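Local coordinates for protein interleukin-2 receptor subunit beta (Mus musculus, PDB 6DG5) that serves as the signalling beta subunit of the interleukin-2 receptor, probably also acting in interleukin-15 responses, and is represented here by its two-domain extracellular region, at residues L78-V83 with T96-P101; C123-K128 with Q166-E171; L140-R145 with K162-W167. All blocks are in the same frame, centred on the assembly; numbering follows the deposited sequence.

Interaction 1: L78-V83 with T96-P101; sequences LLDINV and TCDFHP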
loop_
_atom_site.group_PDB
_atom_site.type_symbol
_atom_site.label_atom_id
_atom_site.label_comp_id
_atom_site.label_asym_id
_atom_site.label_seq_id
_atom_site.Cartn_x
_atom_site.Cartn_y
_atom_site.Cartn_z
ATOM N N LEU B 78 -13.142 4.897 -16.247
ATOM C CA LEU B 78 -13.765 6.203 -16.447
ATOM C C LEU B 78 -15.178 5.955 -16.953
ATOM O O LEU B 78 -15.357 5.502 -18.086
ATOM C CB LEU B 78 -12.972 7.051 -17.436
ATOM C CG LEU B 78 -13.658 8.328 -17.925
ATOM C CD1 LEU B 78 -13.784 9.338 -16.797
ATOM C CD2 LEU B 78 -12.918 8.927 -19.112
ATOM N N LEU B 79 -16.174 6.243 -16.121
ATOM C CA LEU B 79 -17.566 6.025 -16.482
ATOM C C LEU B 79 -18.276 7.361 -16.660
ATOM O O LEU B 79 -18.063 8.299 -15.886
ATOM C CB LEU B 79 -18.283 5.164 -15.434
ATOM C CG LEU B 79 -18.267 5.544 -13.955
ATOM C CD1 LEU B 79 -19.441 6.429 -13.624
ATOM C CD2 LEU B 79 -18.300 4.290 -13.105
ATOM N N ASP B 80 -19.111 7.438 -17.693
ATOM C CA ASP B 80 -19.844 8.655 -18.023
ATOM C C ASP B 80 -21.149 8.673 -17.237
ATOM O O ASP B 80 -22.021 7.823 -17.448
ATOM C CB ASP B 80 -20.110 8.732 -19.524
ATOM C CG ASP B 80 -18.836 8.688 -20.344
ATOM O OD1 ASP B 80 -18.035 7.751 -20.148
ATOM O OD2 ASP B 80 -18.640 9.584 -21.193
ATOM N N ILE B 81 -21.287 9.640 -16.337
ATOM C CA ILE B 81 -22.500 9.799 -15.545
ATOM C C ILE B 81 -23.409 10.804 -16.240
ATOM O O ILE B 81 -23.017 11.951 -16.481
ATOM C CB ILE B 81 -22.178 10.242 -14.112
ATOM C CG1 ILE B 81 -21.657 9.053 -13.312
ATOM C CG2 ILE B 81 -23.415 10.804 -13.443
ATOM C CD1 ILE B 81 -20.957 9.432 -12.036
ATOM N N ASN B 82 -24.620 10.366 -16.569
ATOM C CA ASN B 82 -25.614 11.195 -17.231
ATOM C C ASN B 82 -26.864 11.269 -16.366
ATOM O O ASN B 82 -27.296 10.262 -15.797
ATOM C CB ASN B 82 -25.971 10.639 -18.613
ATOM C CG ASN B 82 -24.748 10.344 -19.457
ATOM O OD1 ASN B 82 -24.313 11.173 -20.255
ATOM N ND2 ASN B 82 -24.186 9.153 -19.286
ATOM N N VAL B 83 -27.437 12.464 -16.268
ATOM C CA VAL B 83 -28.685 12.686 -15.549
ATOM C C VAL B 83 -29.775 12.930 -16.580
ATOM O O VAL B 83 -29.694 13.881 -17.368
ATOM C CB VAL B 83 -28.582 13.862 -14.567
ATOM C CG1 VAL B 83 -29.892 14.033 -13.812
ATOM C CG2 VAL B 83 -27.428 13.643 -13.604
ATOM N N THR B 96 -24.490 15.581 -18.289
ATOM C CA THR B 96 -23.606 14.515 -18.742
ATOM C C THR B 96 -22.187 14.870 -18.326
ATOM O O THR B 96 -21.743 16.001 -18.539
ATOM C CB THR B 96 -23.702 14.309 -20.264
ATOM O OG1 THR B 96 -22.762 13.309 -20.676
ATOM C CG2 THR B 96 -23.439 15.607 -21.029
ATOM N N CYS B 97 -21.487 13.919 -17.705
ATOM C CA CYS B 97 -20.174 14.230 -17.160
ATOM C C CYS B 97 -19.303 12.987 -17.071
ATOM O O CYS B 97 -19.789 11.854 -17.028
ATOM C CB CYS B 97 -20.273 14.879 -15.777
ATOM S SG CYS B 97 -21.921 14.944 -15.055
ATOM N N ASP B 98 -17.997 13.234 -17.034
ATOM C CA ASP B 98 -16.998 12.209 -16.789
ATOM C C ASP B 98 -16.778 12.051 -15.292
ATOM O O ASP B 98 -16.992 12.981 -14.510
ATOM C CB ASP B 98 -15.678 12.562 -17.477
ATOM C CG ASP B 98 -15.824 12.704 -18.979
ATOM O OD1 ASP B 98 -16.559 11.897 -19.585
ATOM O OD2 ASP B 98 -15.210 13.627 -19.554
ATOM N N PHE B 99 -16.345 10.857 -14.897
ATOM C CA PHE B 99 -16.199 10.529 -13.485
ATOM C C PHE B 99 -15.028 9.577 -13.322
ATOM O O PHE B 99 -15.068 8.454 -13.835
ATOM C CB PHE B 99 -17.486 9.907 -12.936
ATOM C CG PHE B 99 -17.362 9.386 -11.533
ATOM C CD1 PHE B 99 -17.340 10.255 -10.455
ATOM C CD2 PHE B 99 -17.281 8.024 -11.290
ATOM C CE1 PHE B 99 -17.228 9.777 -9.162
ATOM C CE2 PHE B 99 -17.170 7.540 -10.001
ATOM C CZ PHE B 99 -17.144 8.417 -8.936
ATOM N N HIS B 100 -13.993 10.025 -12.614
ATOM C CA HIS B 100 -12.847 9.183 -12.310
ATOM C C HIS B 100 -13.015 8.625 -10.907
ATOM O O HIS B 100 -12.970 9.396 -9.934
ATOM C CB HIS B 100 -11.548 9.975 -12.425
ATOM C CG HIS B 100 -11.265 10.455 -13.813
ATOM N ND1 HIS B 100 -11.732 11.657 -14.297
ATOM C CD2 HIS B 100 -10.575 9.884 -14.829
ATOM C CE1 HIS B 100 -11.332 11.814 -15.546
ATOM N NE2 HIS B 100 -10.627 10.751 -15.893
ATOM N N PRO B 101 -13.205 7.313 -10.748
ATOM C CA PRO B 101 -13.661 6.793 -9.449
ATOM C C PRO B 101 -12.648 6.951 -8.328
ATOM O O PRO B 101 -13.029 7.325 -7.212
ATOM C CB PRO B 101 -13.947 5.313 -9.752
ATOM C CG PRO B 101 -14.100 5.240 -11.242
ATOM C CD PRO B 101 -13.160 6.266 -11.781
#

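Interaction 2: C123-K128 with Q166-E171; sequences CNISWK and QWLFLE. With NAG (2-acetamido-2-deoxy-beta-D-glucopyranose), chain D.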
loop_
_atom_site.group_PDB
_atom_site.type_symbol
_atom_site.label_atom_id
_atom_site.label_comp_id
_atom_site.label_asym_id
_atom_site.label_seq_id
_atom_site.Cartn_x
_atom_site.Cartn_y
_atom_site.Cartn_z
ATOM N N CYS B 123 -8.147 4.557 28.601
ATOM C CA CYS B 123 -9.201 3.934 27.806
ATOM C C CYS B 123 -8.706 3.594 26.406
ATOM O O CYS B 123 -8.113 4.440 25.730
ATOM C CB CYS B 123 -10.424 4.848 27.718
ATOM S SG CYS B 123 -11.756 4.192 26.694
ATOM N N ASN B 124 -8.954 2.361 25.966
ATOM C CA ASN B 124 -8.543 1.880 24.651
ATOM C C ASN B 124 -9.792 1.515 23.858
ATOM O O ASN B 124 -10.586 0.674 24.295
ATOM C CB ASN B 124 -7.598 0.681 24.780
ATOM C CG ASN B 124 -6.921 0.318 23.468
ATOM O OD1 ASN B 124 -7.184 0.923 22.428
ATOM N ND2 ASN B 124 -6.032 -0.676 23.518
ATOM N N ILE B 125 -9.961 2.147 22.698
ATOM C CA ILE B 125 -11.166 2.024 21.886
ATOM C C ILE B 125 -10.784 1.472 20.519
ATOM O O ILE B 125 -9.854 1.978 19.882
ATOM C CB ILE B 125 -11.881 3.378 21.745
ATOM C CG1 ILE B 125 -12.419 3.837 23.102
ATOM C CG2 ILE B 125 -12.998 3.297 20.711
ATOM C CD1 ILE B 125 -12.449 5.341 23.267
ATOM N N SER B 126 -11.509 0.455 20.061
ATOM C CA SER B 126 -11.244 -0.208 18.789
ATOM C C SER B 126 -12.351 0.095 17.787
ATOM O O SER B 126 -13.426 0.582 18.141
ATOM C CB SER B 126 -11.110 -1.723 18.979
ATOM O OG SER B 126 -10.042 -2.034 19.851
ATOM N N TRP B 127 -12.072 -0.204 16.517
ATOM C CA TRP B 127 -13.058 -0.040 15.457
ATOM C C TRP B 127 -12.631 -0.844 14.236
ATOM O O TRP B 127 -11.443 -0.912 13.914
ATOM C CB TRP B 127 -13.250 1.434 15.078
ATOM C CG TRP B 127 -11.996 2.144 14.670
ATOM C CD1 TRP B 127 -11.424 2.157 13.431
ATOM C CD2 TRP B 127 -11.168 2.966 15.503
ATOM N NE1 TRP B 127 -10.288 2.929 13.444
ATOM C CE2 TRP B 127 -10.110 3.437 14.703
ATOM C CE3 TRP B 127 -11.219 3.345 16.847
ATOM C CZ2 TRP B 127 -9.108 4.266 15.203
ATOM C CZ3 TRP B 127 -10.225 4.169 17.342
ATOM C CH2 TRP B 127 -9.183 4.621 16.522
ATOM N N LYS B 128 -13.610 -1.446 13.569
ATOM C CA LYS B 128 -13.398 -2.220 12.356
ATOM C C LYS B 128 -13.820 -1.413 11.134
ATOM O O LYS B 128 -14.601 -0.462 11.226
ATOM C CB LYS B 128 -14.180 -3.537 12.412
ATOM C CG LYS B 128 -13.757 -4.486 13.528
ATOM C CD LYS B 128 -14.624 -5.740 13.534
ATOM C CE LYS B 128 -14.031 -6.840 14.405
ATOM N NZ LYS B 128 -13.983 -6.472 15.846
ATOM N N GLN B 166 -6.451 1.616 13.891
ATOM C CA GLN B 166 -7.747 1.028 14.246
ATOM C C GLN B 166 -7.888 0.820 15.752
ATOM O O GLN B 166 -8.547 -0.123 16.200
ATOM C CB GLN B 166 -7.998 -0.282 13.490
ATOM C CG GLN B 166 -8.353 -0.074 12.026
ATOM C CD GLN B 166 -8.784 -1.350 11.336
ATOM O OE1 GLN B 166 -7.952 -2.153 10.912
ATOM N NE2 GLN B 166 -10.091 -1.542 11.214
ATOM N N TRP B 167 -7.269 1.702 16.536
ATOM C CA TRP B 167 -7.455 1.786 17.980
ATOM C C TRP B 167 -6.718 3.018 18.486
ATOM O O TRP B 167 -5.742 3.459 17.874
ATOM C CB TRP B 167 -6.948 0.533 18.714
ATOM C CG TRP B 167 -5.490 0.241 18.515
ATOM C CD1 TRP B 167 -4.946 -0.623 17.613
ATOM C CD2 TRP B 167 -4.392 0.804 19.243
ATOM N NE1 TRP B 167 -3.577 -0.627 17.726
ATOM C CE2 TRP B 167 -3.211 0.240 18.721
ATOM C CE3 TRP B 167 -4.291 1.734 20.283
ATOM C CZ2 TRP B 167 -1.947 0.575 19.203
ATOM C CZ3 TRP B 167 -3.035 2.064 20.760
ATOM C CH2 TRP B 167 -1.880 1.487 20.220
ATOM N N LEU B 168 -7.189 3.566 19.605
ATOM C CA LEU B 168 -6.452 4.622 20.287
ATOM C C LEU B 168 -6.532 4.425 21.792
ATOM O O LEU B 168 -7.575 4.044 22.329
ATOM C CB LEU B 168 -6.948 6.032 19.913
ATOM C CG LEU B 168 -8.411 6.387 19.656
ATOM C CD1 LEU B 168 -9.288 6.213 20.884
ATOM C CD2 LEU B 168 -8.480 7.820 19.162
ATOM N N PHE B 169 -5.411 4.669 22.459
ATOM C CA PHE B 169 -5.319 4.602 23.910
ATOM C C PHE B 169 -5.384 6.032 24.432
ATOM O O PHE B 169 -4.470 6.827 24.194
ATOM C CB PHE B 169 -4.029 3.904 24.335
ATOM C CG PHE B 169 -4.063 3.347 25.732
ATOM C CD1 PHE B 169 -4.528 2.064 25.971
ATOM C CD2 PHE B 169 -3.613 4.101 26.802
ATOM C CE1 PHE B 169 -4.550 1.546 27.252
ATOM C CE2 PHE B 169 -3.632 3.589 28.086
ATOM C CZ PHE B 169 -4.101 2.309 28.310
ATOM N N LEU B 170 -6.471 6.364 25.123
ATOM C CA LEU B 170 -6.690 7.723 25.603
ATOM C C LEU B 170 -6.107 7.900 26.998
ATOM O O LEU B 170 -6.284 7.048 27.873
ATOM C CB LEU B 170 -8.180 8.056 25.614
ATOM C CG LEU B 170 -8.843 8.177 24.242
ATOM C CD1 LEU B 170 -10.329 8.443 24.387
ATOM C CD2 LEU B 170 -8.178 9.276 23.429
ATOM N N GLU B 171 -5.411 9.014 27.198
ATOM C CA GLU B 171 -4.841 9.379 28.484
ATOM C C GLU B 171 -5.457 10.689 28.958
ATOM O O GLU B 171 -6.215 11.342 28.235
ATOM C CB GLU B 171 -3.313 9.513 28.394
ATOM C CG GLU B 171 -2.594 8.267 27.889
ATOM C CD GLU B 171 -2.353 7.245 28.982
ATOM O OE1 GLU B 171 -1.791 6.169 28.681
ATOM O OE2 GLU B 171 -2.720 7.524 30.144
HETATM C C1 NAG D . -5.303 -1.152 22.363
HETATM C C2 NAG D . -3.842 -1.483 22.691
HETATM C C3 NAG D . -3.130 -2.072 21.468
HETATM C C4 NAG D . -3.927 -3.225 20.867
HETATM C C5 NAG D . -5.370 -2.791 20.625
HETATM C C6 NAG D . -6.260 -3.912 20.140
HETATM C C7 NAG D . -2.139 -0.349 24.055
HETATM C C8 NAG D . -1.527 0.968 24.428
HETATM N N2 NAG D . -3.138 -0.302 23.167
HETATM O O3 NAG D . -1.840 -2.527 21.861
HETATM O O4 NAG D . -3.357 -3.613 19.619
HETATM O O5 NAG D . -5.948 -2.307 21.845
HETATM O O6 NAG D . -6.337 -4.971 21.084
HETATM O O7 NAG D . -1.746 -1.408 24.536
#

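Interaction 3: L140-R145 with K162-W167; sequences LEFEAR and KQRQQW. With NAG (2-acetamido-2-deoxy-beta-D-glucopyranose), chain D.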
loop_
_atom_site.group_PDB
_atom_site.type_symbol
_atom_site.label_atom_id
_atom_site.label_comp_id
_atom_site.label_asym_id
_atom_site.label_seq_id
_atom_site.Cartn_x
_atom_site.Cartn_y
_atom_site.Cartn_z
ATOM N N LEU B 140 -4.457 3.698 4.591
ATOM C CA LEU B 140 -5.554 4.074 5.471
ATOM C C LEU B 140 -5.106 5.107 6.495
ATOM O O LEU B 140 -3.972 5.079 6.981
ATOM C CB LEU B 140 -6.113 2.843 6.182
ATOM C CG LEU B 140 -7.001 1.931 5.338
ATOM C CD1 LEU B 140 -7.367 0.674 6.110
ATOM C CD2 LEU B 140 -8.247 2.673 4.890
ATOM N N GLU B 141 -6.012 6.024 6.820
ATOM C CA GLU B 141 -5.760 7.091 7.776
ATOM C C GLU B 141 -7.024 7.297 8.594
ATOM O O GLU B 141 -8.132 7.172 8.067
ATOM C CB GLU B 141 -5.365 8.388 7.063
ATOM C CG GLU B 141 -4.544 9.349 7.898
ATOM C CD GLU B 141 -3.949 10.469 7.067
ATOM O OE1 GLU B 141 -4.716 11.339 6.605
ATOM O OE2 GLU B 141 -2.717 10.468 6.862
ATOM N N PHE B 142 -6.861 7.609 9.876
ATOM C CA PHE B 142 -7.997 7.711 10.779
ATOM C C PHE B 142 -7.963 9.022 11.545
ATOM O O PHE B 142 -6.890 9.522 11.900
ATOM C CB PHE B 142 -8.030 6.539 11.760
ATOM C CG PHE B 142 -8.279 5.214 11.104
ATOM C CD1 PHE B 142 -9.569 4.790 10.845
ATOM C CD2 PHE B 142 -7.222 4.393 10.747
ATOM C CE1 PHE B 142 -9.805 3.572 10.244
ATOM C CE2 PHE B 142 -7.451 3.174 10.145
ATOM C CZ PHE B 142 -8.745 2.763 9.891
ATOM N N GLU B 143 -9.151 9.570 11.794
ATOM C CA GLU B 143 -9.330 10.771 12.599
ATOM C C GLU B 143 -10.491 10.530 13.549
ATOM O O GLU B 143 -11.591 10.175 13.111
ATOM C CB GLU B 143 -9.603 11.999 11.723
ATOM C CG GLU B 143 -8.530 13.074 11.780
ATOM C CD GLU B 143 -8.962 14.362 11.101
ATOM O OE1 GLU B 143 -10.174 14.520 10.842
ATOM O OE2 GLU B 143 -8.091 15.215 10.827
ATOM N N ALA B 144 -10.247 10.716 14.844
ATOM C CA ALA B 144 -11.272 10.565 15.865
ATOM C C ALA B 144 -11.448 11.876 16.617
ATOM O O ALA B 144 -10.524 12.693 16.698
ATOM C CB ALA B 144 -10.922 9.437 16.847
ATOM N N ARG B 145 -12.642 12.080 17.167
ATOM C CA ARG B 145 -12.914 13.252 17.988
ATOM C C ARG B 145 -13.591 12.832 19.285
ATOM O O ARG B 145 -14.560 12.066 19.269
ATOM C CB ARG B 145 -13.768 14.287 17.241
ATOM C CG ARG B 145 -15.111 13.805 16.717
ATOM C CD ARG B 145 -15.817 14.950 16.004
ATOM N NE ARG B 145 -17.129 14.581 15.482
ATOM C CZ ARG B 145 -17.925 15.420 14.826
ATOM N NH1 ARG B 145 -17.540 16.671 14.614
ATOM N NH2 ARG B 145 -19.105 15.012 14.382
ATOM N N LYS B 162 -2.318 9.200 11.593
ATOM C CA LYS B 162 -1.820 9.234 10.223
ATOM C C LYS B 162 -1.243 7.899 9.767
ATOM O O LYS B 162 -0.433 7.865 8.831
ATOM C CB LYS B 162 -0.778 10.346 10.069
ATOM C CG LYS B 162 -1.317 11.731 10.387
ATOM C CD LYS B 162 -0.308 12.821 10.067
ATOM C CE LYS B 162 -0.799 14.183 10.540
ATOM N NZ LYS B 162 -0.904 14.245 12.025
ATOM N N GLN B 163 -1.647 6.806 10.408
ATOM C CA GLN B 163 -1.275 5.460 10.009
ATOM C C GLN B 163 -2.504 4.576 10.153
ATOM O O GLN B 163 -3.581 5.035 10.547
ATOM C CB GLN B 163 -0.101 4.936 10.844
ATOM C CG GLN B 163 -0.352 4.930 12.344
ATOM C CD GLN B 163 -0.101 6.277 12.993
ATOM O OE1 GLN B 163 0.449 7.186 12.372
ATOM N NE2 GLN B 163 -0.505 6.412 14.250
ATOM N N ARG B 164 -2.348 3.294 9.833
ATOM C CA ARG B 164 -3.436 2.327 9.966
ATOM C C ARG B 164 -3.315 1.679 11.339
ATOM O O ARG B 164 -2.538 0.740 11.530
ATOM C CB ARG B 164 -3.386 1.295 8.845
ATOM C CG ARG B 164 -4.708 0.579 8.599
ATOM C CD ARG B 164 -4.758 -0.787 9.261
ATOM N NE ARG B 164 -6.006 -1.484 8.960
ATOM C CZ ARG B 164 -6.207 -2.227 7.875
ATOM N NH1 ARG B 164 -5.240 -2.376 6.982
ATOM N NH2 ARG B 164 -7.377 -2.822 7.683
ATOM N N GLN B 165 -4.080 2.188 12.303
ATOM C CA GLN B 165 -4.016 1.728 13.684
ATOM C C GLN B 165 -5.284 1.015 14.128
ATOM O O GLN B 165 -5.208 -0.085 14.686
ATOM C CB GLN B 165 -3.727 2.920 14.611
ATOM C CG GLN B 165 -2.996 2.557 15.894
ATOM C CD GLN B 165 -2.400 3.769 16.590
ATOM O OE1 GLN B 165 -1.591 4.498 16.013
ATOM N NE2 GLN B 165 -2.803 3.992 17.836
ATOM N N GLN B 166 -6.451 1.616 13.891
ATOM C CA GLN B 166 -7.747 1.028 14.246
ATOM C C GLN B 166 -7.888 0.820 15.752
ATOM O O GLN B 166 -8.547 -0.123 16.200
ATOM C CB GLN B 166 -7.998 -0.282 13.490
ATOM C CG GLN B 166 -8.353 -0.074 12.026
ATOM C CD GLN B 166 -8.784 -1.350 11.336
ATOM O OE1 GLN B 166 -7.952 -2.153 10.912
ATOM N NE2 GLN B 166 -10.091 -1.542 11.214
ATOM N N TRP B 167 -7.269 1.702 16.536
ATOM C CA TRP B 167 -7.455 1.786 17.980
ATOM C C TRP B 167 -6.718 3.018 18.486
ATOM O O TRP B 167 -5.742 3.459 17.874
ATOM C CB TRP B 167 -6.948 0.533 18.714
ATOM C CG TRP B 167 -5.490 0.241 18.515
ATOM C CD1 TRP B 167 -4.946 -0.623 17.613
ATOM C CD2 TRP B 167 -4.392 0.804 19.243
ATOM N NE1 TRP B 167 -3.577 -0.627 17.726
ATOM C CE2 TRP B 167 -3.211 0.240 18.721
ATOM C CE3 TRP B 167 -4.291 1.734 20.283
ATOM C CZ2 TRP B 167 -1.947 0.575 19.203
ATOM C CZ3 TRP B 167 -3.035 2.064 20.760
ATOM C CH2 TRP B 167 -1.880 1.487 20.220
HETATM C C1 NAG D . -5.303 -1.152 22.363
HETATM C C2 NAG D . -3.842 -1.483 22.691
HETATM C C3 NAG D . -3.130 -2.072 21.468
HETATM C C4 NAG D . -3.927 -3.225 20.867
HETATM C C5 NAG D . -5.370 -2.791 20.625
HETATM C C6 NAG D . -6.260 -3.912 20.140
HETATM C C7 NAG D . -2.139 -0.349 24.055
HETATM C C8 NAG D . -1.527 0.968 24.428
HETATM N N2 NAG D . -3.138 -0.302 23.167
HETATM O O3 NAG D . -1.840 -2.527 21.861
HETATM O O4 NAG D . -3.357 -3.613 19.619
HETATM O O5 NAG D . -5.948 -2.307 21.845
HETATM O O6 NAG D . -6.337 -4.971 21.084
HETATM O O7 NAG D . -1.746 -1.408 24.536
#

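Interaction 1: L78-V83 with T96-P101
Ile81 and Phe99 form the close-packed side of this strand pair: CD1 of Ile81 lies 3.6 Å from CB of Phe99 and touches the root of the ring obliquely. Leu79 runs alongside the same ring, its CD1 3.6 Å from Phe99 CD2; chi1 of 53° sets its CG between the backbone N and the carbonyl carbon and brings the methyl to the ring. Cys97 shares this buried face and is tied by a disulfide to Cys5, while Leu8 and Cys10 of strand 8-12 pack against Ile81. The segments belong to the antiparallel hairpin of strands 79-86 and 91-99 in the N-terminal cytokine-receptor domain, strand 91-99 being an outermost strand of its sheet. Ile81 and Cys97 exchange two backbone hydrogen bonds, Ile81 N to Cys97 O and Cys97 N to Ile81 O, both 2.8 Å. The other face is polar and looser. Thr96 OG1 donates to Asn82 OD1 at 2.7 Å, tilted 32° from the amide carbonyl plane. Farther along, Asp80 OD2 and Asp98 OD1 stand 3.5 Å apart, a like-charge approach that Lys38, packed on Asp80, may partly offset. Beyond it, Leu78 CD1 sits over the centre of the His100 ring, 3.6 Å from the centroid, in a CH-pi contact.

Interaction 2: C123-K128 with Q166-E171
Trp127 lays one face of its indole over the backbone of Gln166 and Trp167: Gln166 C lies 3.6 Å above the ring plane, over its centre, and Trp167 N sits nearer the rim. Leu168 CG meets the ring in its plane at the edge, 3.7 Å from Trp127 CH2. Chi1 of 56° places the indole between the backbone N and the carbonyl carbon of Trp127, turning it across the neighbouring strand. The indole of Trp167 carries the sugar on one face, with C3 of the N-acetylglucosamine 3.5 Å above the plane and over its centre. This sugar is covalently joined through C1 to Asn124 ND2. Its acetamide methyl C8 approaches Phe169 CD1 obliquely at 3.5 Å; Cys123 O lies over one face of the Phe169 ring, and Asn124 ND2 in its plane, at the edge. On the opposite sheet face, Ile125 CD1 touches Leu170 CD1 at 3.9 Å, with Phe204 packing on both residues. Between the faces, Leu170 N gives Cys123 O a nearly straight hydrogen bond of 2.6 Å in the carbonyl plane. Ile125 N to Leu168 O and Leu168 N to Ile125 O are both 3.1 Å. The result is an antiparallel strand pair of a fibronectin type-III domain, apolar toward the sandwich interior and bearing an N-linked glycan that lies over a tryptophan on the outer face.

Interaction 3: L140-R145 with K162-W167
Lys162 meets Glu141 through carbon, its CA 3.6 Å from Glu141 CG. The two side chains run side by side, but the ammonium lies well beyond the carboxylate and forms its salt bridge with an acidic side chain of another protein chain. At Gln163 the backbone oxygen takes over: it lies in the plane of the Phe142 ring, at the edge, 3.7 Å from CD2. The Gln163 side chain leaves its backbone pointing away from the strand, and NE2 donates to Gln165 OE1 at 2.8 Å, nearly along the C=O axis; NE2 also bonds to the backbone of the other chain. Arg164 then folds over Leu140, whose CD1 sits over the centre of one guanidinium face, 3.6 Å from CZ. The Arg164 chain bends at chi2, -99°, bringing the flat group back over the leucine. In the fibronectin type-III sandwich, this loop leaves strand 157-161 of one sheet and enters strand 167-170 of the other, passing the start of strand 140-148. Two partners restrain the guanidinium: NE donates at 2.8 Å to Gln166 OE1 from above the Gln166 carbonyl plane, and NH1 makes a salt bridge to Glu137. Gln165 directs its own amide away from strand 140-148, with NE2 over the Trp167 indole face opposite the sugar and a weak hydrogen bond to Trp167 O. Gln166 returns to the strand, where CG does the touching, 3.6 Å from Phe142 CZ, the two side chains crossing at a slant.

In the fold
Interaction 1 stands apart in the N-terminal domain, its centre about 39 Å from that of interaction 2 and 31 Å from that of interaction 3. The latter two share Gln166 and Trp167 and lie in the fibronectin type-III domain, where Trp127 NE1 approaches Phe142 CD1 at 3.3 Å and joins them across the sandwich. Interactions 1 and 2 are both antiparallel strand pairs held by backbone bonds, the first partly buried and the second largely so, with a glycan on its outer face. Interaction 3, also buried, instead fastens a loop to a strand by side-chain packing, while the loop's polar ends bond within the loop, to other parts of the domain and to another protein chain.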